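Side-chain contacts in protein Dok-7 (PDB 3ML4), which acts as a cytoplasmic adaptor that binds phosphoinositides and the receptor kinase MuSK, activating MuSK in neuromuscular synapse formation: residues R162-G165 with G170-F173; L40-Y45 with V91-D96. All coordinates share one frame; numbering follows the deposited sequence.

Each contact lies in a different domain of this PH-PTB fragment: interaction 2 is in the PH domain and interaction 1 in the PTB domain, on opposite sides of the chain's centre. They are far apart, about 35 Å between centres and about 22 Å between nearest atoms, and follow one another along the chain. Interaction 1 is a hairpin pairing between neighbouring strands, whereas interaction 2 is made by side chains of non-adjacent strands. The bound MuSK peptide touches both surroundings. It pairs with strand 161-167 through Arg163 and Tyr164, and it sets basic side chains on Leu41 and Leu43 of segment 40-45.

Interaction 1. Residues R162-G165 with G170-F173; sequences RRYG and GFIF
The beta hairpin formed by strands 161-167 and 170-175 is stitched by Gly165 and Ile172, an antiparallel hydrogen-bonded pair. Gly165 N donates to Ile172 O at 2.8 Å with an N-H...O angle of 153°. The return bond, Ile172 N to Gly165 O, is 2.9 Å long and almost straight at 175°. One step on, Tyr164 and Phe173 form a non-hydrogen-bonded pair, their CA atoms 4.0 Å apart, where Phe173 CA also makes a CA-H...O contact with Arg163 O at 3.6 Å. Tyr164 CB and Phe173 CB meet at 3.8 Å on the face these two residues share, and their rings diverge beyond.

In the PTB fold this hairpin borders the peptide groove beside helix 193-203: strand 161-167 takes the bound peptide into the sheet through Arg163 and Tyr164, with Tyr164 OH hydrogen-bonded to Asp201 OD1 and, separately, Arg163 NE in a salt bridge with Glu174 OE1. On the face opposite Tyr164 and Phe173, Ile172 packs on an apolar side chain of the peptide.

With CG trans to the backbone N (chi1 176°), the Phe171 ring leans toward strand 161-167. Its CD1 lies 3.6 Å from Gly165 O, and its CZ 4.0 Å from Tyr164 CB, both approaches being oblique to the ring. Both Phe171 and Tyr164 make edge-to-face contacts with Phe200 of the helix; an alanine at Phe171 would probably open a gap beside Tyr164 CB and cost Phe200 one of these aromatic partners.

Interaction 2. Residues L40-Y45 with V91-D96; sequences LLMLVY and VMLGFD
Two torsions carry the selenium of Met42, present as selenomethionine, across to Val91: CG lies opposite the carbonyl carbon and beside the backbone N (chi1 -49°), and the next bond is extended (chi2 -161°). A third, the bend of 73° about CG-SE, swings the terminal CE toward Leu93. Val91 answers with CG1, the methyl that its own first torsion places trans to the backbone N. The two side chains meet tip to tip, with Met42 SE 4.1 Å from Val91 CG1. Met42 CE reaches Leu93 CD2 at 4.0 Å; here the two side chains run past each other in opposite directions. Met42 contributes more than half of the modest 98 Å² buried between the segments.

Strands 40-45 and 90-94 are not neighbours in the antiparallel sheet of the PH domain, since strands 59-71 and 81-86 come between them. The nearest alpha carbons, Met42 CA and Val91 CA, are 10.6 Å apart, so side chains alone span the interval. In the PH fold the strongly bent sheet closes into a partly open barrel capped by the C-terminal helix, here 98-112, and this apolar contact bridges two of its strands across the interior. Met42 also rests on Leu28 and Val91 on Leu63, while Leu93 touches Trp104 of the capping helix.

Interaction 1. Residues R162-G165 with G170-F173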
ATOM      1  N   ARG B 162      -3.786  18.069  14.696  1.00 31.83           N
ATOM      2  CA  ARG B 162      -5.020  18.795  15.031  1.00 32.18           C
ATOM      3  C   ARG B 162      -5.338  19.823  13.963  1.00 31.78           C
ATOM      4  O   ARG B 162      -6.450  19.878  13.444  1.00 31.68           O
ATOM      5  CB  ARG B 162      -4.903  19.538  16.364  1.00 32.50           C
ATOM      6  CG  ARG B 162      -4.503  18.701  17.557  1.00 34.60           C
ATOM      7  CD  ARG B 162      -5.047  19.304  18.849  1.00 37.34           C
ATOM      8  NE  ARG B 162      -4.389  18.752  20.036  1.00 39.06           N
ATOM      9  CZ  ARG B 162      -4.898  18.785  21.264  1.00 40.01           C
ATOM     10  NH1 ARG B 162      -6.088  19.334  21.486  1.00 40.79           N
ATOM     11  NH2 ARG B 162      -4.220  18.258  22.272  1.00 40.32           N
ATOM     12  N   ARG B 163      -4.334  20.636  13.652  1.00 31.35           N
ATOM     13  CA  ARG B 163      -4.499  21.826  12.839  1.00 31.00           C
ATOM     14  C   ARG B 163      -3.265  22.024  11.979  1.00 30.26           C
ATOM     15  O   ARG B 163      -2.192  21.494  12.280  1.00 30.11           O
ATOM     16  CB  ARG B 163      -4.688  23.048  13.750  1.00 31.39           C
ATOM     17  CG  ARG B 163      -6.131  23.344  14.135  1.00 33.19           C
ATOM     18  CD  ARG B 163      -6.326  23.456  15.651  1.00 36.26           C
ATOM     19  NE  ARG B 163      -5.342  24.323  16.300  1.00 38.68           N
ATOM     20  CZ  ARG B 163      -5.615  25.508  16.846  1.00 40.10           C
ATOM     21  NH1 ARG B 163      -6.855  25.985  16.835  1.00 40.86           N
ATOM     22  NH2 ARG B 163      -4.641  26.217  17.414  1.00 39.66           N
ATOM     23  N   TYR B 164      -3.434  22.785  10.906  1.00 29.33           N
ATOM     24  CA  TYR B 164      -2.334  23.191  10.045  1.00 28.77           C
ATOM     25  C   TYR B 164      -2.835  24.296   9.129  1.00 28.47           C
ATOM     26  O   TYR B 164      -4.040  24.440   8.934  1.00 28.13           O
ATOM     27  CB  TYR B 164      -1.797  22.011   9.218  1.00 28.46           C
ATOM     28  CG  TYR B 164      -2.839  21.368   8.329  1.00 28.03           C
ATOM     29  CD1 TYR B 164      -3.200  21.947   7.116  1.00 26.49           C
ATOM     30  CD2 TYR B 164      -3.466  20.182   8.708  1.00 28.01           C
ATOM     31  CE1 TYR B 164      -4.161  21.376   6.312  1.00 27.12           C
ATOM     32  CE2 TYR B 164      -4.430  19.591   7.899  1.00 27.77           C
ATOM     33  CZ  TYR B 164      -4.774  20.194   6.707  1.00 27.55           C
ATOM     34  OH  TYR B 164      -5.725  19.617   5.902  1.00 27.81           O
ATOM     35  N   GLY B 165      -1.914  25.072   8.565  1.00 28.41           N
ATOM     36  CA  GLY B 165      -2.293  26.091   7.600  1.00 28.69           C
ATOM     37  C   GLY B 165      -1.148  26.924   7.065  1.00 28.91           C
ATOM     38  O   GLY B 165      -0.116  27.077   7.719  1.00 28.88           O
ATOM     39  N   GLY B 170       5.376  31.191   5.183  1.00 29.51           N
ATOM     40  CA  GLY B 170       5.520  30.008   6.015  1.00 29.11           C
ATOM     41  C   GLY B 170       4.350  29.051   6.040  1.00 28.97           C
ATOM     42  O   GLY B 170       3.411  29.162   5.251  1.00 28.82           O
ATOM     43  N   PHE B 171       4.425  28.115   6.982  1.00 29.01           N
ATOM     44  CA  PHE B 171       3.441  27.055   7.160  1.00 29.04           C
ATOM     45  C   PHE B 171       3.492  26.585   8.612  1.00 28.98           C
ATOM     46  O   PHE B 171       4.569  26.304   9.141  1.00 28.93           O
ATOM     47  CB  PHE B 171       3.757  25.888   6.212  1.00 29.14           C
ATOM     48  CG  PHE B 171       2.847  24.696   6.373  1.00 28.95           C
ATOM     49  CD1 PHE B 171       1.618  24.649   5.717  1.00 29.39           C
ATOM     50  CD2 PHE B 171       3.234  23.609   7.151  1.00 28.70           C
ATOM     51  CE1 PHE B 171       0.774  23.547   5.848  1.00 28.95           C
ATOM     52  CE2 PHE B 171       2.404  22.502   7.288  1.00 29.15           C
ATOM     53  CZ  PHE B 171       1.168  22.471   6.635  1.00 29.62           C
ATOM     54  N   ILE B 172       2.327  26.495   9.245  1.00 28.95           N
ATOM     55  CA  ILE B 172       2.223  26.046  10.632  1.00 28.88           C
ATOM     56  C   ILE B 172       1.459  24.729  10.694  1.00 29.16           C
ATOM     57  O   ILE B 172       0.445  24.572  10.016  1.00 29.20           O
ATOM     58  CB  ILE B 172       1.503  27.109  11.524  1.00 28.73           C
ATOM     59  CG1 ILE B 172       2.311  28.413  11.584  1.00 28.68           C
ATOM     60  CG2 ILE B 172       1.252  26.571  12.935  1.00 28.15           C
ATOM     61  CD1 ILE B 172       1.530  29.613  12.132  1.00 28.65           C
ATOM     62  N   PHE B 173       1.949  23.787  11.495  1.00 29.48           N
ATOM     63  CA  PHE B 173       1.172  22.590  11.815  1.00 29.94           C
ATOM     64  C   PHE B 173       1.253  22.205  13.299  1.00 30.56           C
ATOM     65  O   PHE B 173       2.260  22.461  13.961  1.00 30.79           O
ATOM     66  CB  PHE B 173       1.542  21.415  10.895  1.00 29.61           C
ATOM     67  CG  PHE B 173       2.913  20.847  11.131  1.00 29.24           C
ATOM     68  CD1 PHE B 173       4.028  21.406  10.521  1.00 28.70           C
ATOM     69  CD2 PHE B 173       3.086  19.728  11.943  1.00 29.07           C
ATOM     70  CE1 PHE B 173       5.300  20.872  10.731  1.00 28.26           C
ATOM     71  CE2 PHE B 173       4.360  19.187  12.157  1.00 28.68           C
ATOM     72  CZ  PHE B 173       5.463  19.760  11.548  1.00 28.49           C
TER

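Interaction 2. Residues L40-Y45 with V91-D96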
ATOM      1  N   LEU B  40      10.347  -0.779  -1.035  1.00 47.57           N
ATOM      2  CA  LEU B  40      11.077  -1.034  -2.257  1.00 47.27           C
ATOM      3  C   LEU B  40      11.999  -2.234  -2.089  1.00 47.24           C
ATOM      4  O   LEU B  40      12.741  -2.333  -1.110  1.00 46.99           O
ATOM      5  CB  LEU B  40      11.874   0.197  -2.687  1.00 47.24           C
ATOM      6  CG  LEU B  40      11.120   1.296  -3.438  1.00 46.97           C
ATOM      7  CD1 LEU B  40      11.989   2.542  -3.539  1.00 46.63           C
ATOM      8  CD2 LEU B  40      10.669   0.824  -4.825  1.00 46.31           C
ATOM      9  N   LEU B  41      11.922  -3.154  -3.045  1.00 47.33           N
ATOM     10  CA  LEU B  41      12.865  -4.253  -3.129  1.00 47.41           C
ATOM     11  C   LEU B  41      14.052  -3.831  -3.983  1.00 47.64           C
ATOM     12  O   LEU B  41      13.892  -3.404  -5.131  1.00 47.43           O
ATOM     13  CB  LEU B  41      12.199  -5.508  -3.706  1.00 47.36           C
ATOM     14  CG  LEU B  41      13.018  -6.802  -3.808  1.00 46.96           C
ATOM     15  CD1 LEU B  41      13.408  -7.338  -2.441  1.00 46.67           C
ATOM     16  CD2 LEU B  41      12.249  -7.855  -4.588  1.00 47.32           C
HETATM   17  N   MSE B  42      15.237  -3.932  -3.397  1.00 48.19           N
HETATM   18  CA  MSE B  42      16.475  -3.669  -4.107  1.00 49.29           C
HETATM   19  C   MSE B  42      17.023  -4.995  -4.607  1.00 48.96           C
HETATM   20  O   MSE B  42      17.221  -5.924  -3.823  1.00 48.95           O
HETATM   21  CB  MSE B  42      17.501  -3.000  -3.189  1.00 49.09           C
HETATM   22  CG  MSE B  42      16.981  -1.805  -2.404  1.00 49.97           C
HETATM   23 SE   MSE B  42      18.430  -0.661  -1.747  1.00 51.85          SE
HETATM   24  CE  MSE B  42      18.937   0.161  -3.446  1.00 50.72           C
ATOM     25  N   LEU B  43      17.244  -5.087  -5.914  1.00 49.07           N
ATOM     26  CA  LEU B  43      17.870  -6.266  -6.504  1.00 49.15           C
ATOM     27  C   LEU B  43      19.162  -5.865  -7.205  1.00 49.33           C
ATOM     28  O   LEU B  43      19.136  -5.142  -8.200  1.00 49.17           O
ATOM     29  CB  LEU B  43      16.911  -6.981  -7.465  1.00 48.97           C
ATOM     30  CG  LEU B  43      15.607  -7.563  -6.895  1.00 48.80           C
ATOM     31  CD1 LEU B  43      14.763  -8.171  -8.008  1.00 48.38           C
ATOM     32  CD2 LEU B  43      15.852  -8.590  -5.788  1.00 48.04           C
ATOM     33  N   VAL B  44      20.286  -6.331  -6.666  1.00 49.83           N
ATOM     34  CA  VAL B  44      21.607  -5.956  -7.176  1.00 50.45           C
ATOM     35  C   VAL B  44      22.287  -7.090  -7.937  1.00 50.84           C
ATOM     36  O   VAL B  44      22.459  -8.195  -7.421  1.00 50.76           O
ATOM     37  CB  VAL B  44      22.551  -5.486  -6.043  1.00 50.53           C
ATOM     38  CG1 VAL B  44      23.807  -4.859  -6.622  1.00 50.38           C
ATOM     39  CG2 VAL B  44      21.850  -4.501  -5.131  1.00 50.55           C
ATOM     40  N   TYR B  45      22.680  -6.786  -9.168  1.00 51.54           N
ATOM     41  CA  TYR B  45      23.452  -7.701  -9.999  1.00 52.20           C
ATOM     42  C   TYR B  45      24.836  -7.101 -10.236  1.00 52.76           C
ATOM     43  O   TYR B  45      25.017  -5.885 -10.100  1.00 52.97           O
ATOM     44  CB  TYR B  45      22.737  -7.930 -11.332  1.00 52.10           C
ATOM     45  CG  TYR B  45      21.283  -8.351 -11.204  1.00 52.06           C
ATOM     46  CD1 TYR B  45      20.278  -7.401 -11.017  1.00 51.77           C
ATOM     47  CD2 TYR B  45      20.912  -9.695 -11.281  1.00 51.83           C
ATOM     48  CE1 TYR B  45      18.945  -7.775 -10.903  1.00 51.66           C
ATOM     49  CE2 TYR B  45      19.574 -10.082 -11.170  1.00 51.76           C
ATOM     50  CZ  TYR B  45      18.598  -9.112 -10.982  1.00 51.79           C
ATOM     51  OH  TYR B  45      17.273  -9.467 -10.869  1.00 51.49           O
ATOM     52  N   VAL B  91      19.537   5.565   2.180  1.00 37.80           N
ATOM     53  CA  VAL B  91      20.233   4.796   1.150  1.00 37.53           C
ATOM     54  C   VAL B  91      20.642   5.738   0.030  1.00 37.52           C
ATOM     55  O   VAL B  91      19.786   6.357  -0.599  1.00 37.64           O
ATOM     56  CB  VAL B  91      19.353   3.647   0.596  1.00 37.52           C
ATOM     57  CG1 VAL B  91      20.031   2.965  -0.590  1.00 37.20           C
ATOM     58  CG2 VAL B  91      19.045   2.638   1.691  1.00 37.07           C
HETATM   59  N   MSE B  92      21.947   5.848  -0.209  1.00 37.58           N
HETATM   60  CA  MSE B  92      22.476   6.780  -1.212  1.00 37.70           C
HETATM   61  C   MSE B  92      22.769   6.094  -2.539  1.00 37.42           C
HETATM   62  O   MSE B  92      23.556   5.153  -2.601  1.00 37.36           O
HETATM   63  CB  MSE B  92      23.732   7.498  -0.697  1.00 38.00           C
HETATM   64  CG  MSE B  92      23.553   8.257   0.624  1.00 39.10           C
HETATM   65 SE   MSE B  92      22.074   9.548   0.635  1.00 43.36          SE
HETATM   66  CE  MSE B  92      22.708  10.808  -0.722  1.00 41.52           C
ATOM     67  N   LEU B  93      22.114   6.574  -3.592  1.00 37.35           N
ATOM     68  CA  LEU B  93      22.308   6.064  -4.943  1.00 37.28           C
ATOM     69  C   LEU B  93      23.193   7.015  -5.740  1.00 37.47           C
ATOM     70  O   LEU B  93      23.058   8.232  -5.629  1.00 37.47           O
ATOM     71  CB  LEU B  93      20.963   5.890  -5.656  1.00 37.18           C
ATOM     72  CG  LEU B  93      19.886   4.961  -5.079  1.00 37.13           C
ATOM     73  CD1 LEU B  93      18.701   4.869  -6.037  1.00 37.36           C
ATOM     74  CD2 LEU B  93      20.429   3.579  -4.795  1.00 36.74           C
ATOM     75  N   GLY B  94      24.091   6.452  -6.544  1.00 37.54           N
ATOM     76  CA  GLY B  94      25.042   7.242  -7.315  1.00 37.61           C
ATOM     77  C   GLY B  94      24.827   7.145  -8.809  1.00 37.82           C
ATOM     78  O   GLY B  94      24.896   6.061  -9.389  1.00 37.64           O
ATOM     79  N   PHE B  95      24.576   8.291  -9.430  1.00 38.13           N
ATOM     80  CA  PHE B  95      24.347   8.363 -10.861  1.00 38.65           C
ATOM     81  C   PHE B  95      25.398   9.232 -11.517  1.00 39.16           C
ATOM     82  O   PHE B  95      25.979  10.107 -10.878  1.00 39.28           O
ATOM     83  CB  PHE B  95      22.967   8.947 -11.156  1.00 38.54           C
ATOM     84  CG  PHE B  95      21.851   8.223 -10.481  1.00 38.48           C
ATOM     85  CD1 PHE B  95      21.422   8.609  -9.217  1.00 37.95           C
ATOM     86  CD2 PHE B  95      21.224   7.152 -11.107  1.00 39.18           C
ATOM     87  CE1 PHE B  95      20.388   7.942  -8.585  1.00 38.42           C
ATOM     88  CE2 PHE B  95      20.184   6.477 -10.483  1.00 39.32           C
ATOM     89  CZ  PHE B  95      19.763   6.875  -9.216  1.00 38.76           C
ATOM     90  N   ASP B  96      25.623   8.985 -12.802  1.00 39.76           N
ATOM     91  CA  ASP B  96      26.515   9.801 -13.612  1.00 40.32           C
ATOM     92  C   ASP B  96      25.760  11.052 -14.032  1.00 40.39           C
ATOM     93  O   ASP B  96      26.050  12.154 -13.567  1.00 40.47           O
ATOM     94  CB  ASP B  96      26.957   9.022 -14.854  1.00 40.34           C
ATOM     95  CG  ASP B  96      26.871   7.517 -14.661  1.00 41.40           C
ATOM     96  OD1 ASP B  96      27.112   7.035 -13.527  1.00 42.84           O
ATOM     97  OD2 ASP B  96      26.556   6.809 -15.643  1.00 42.18           O
TER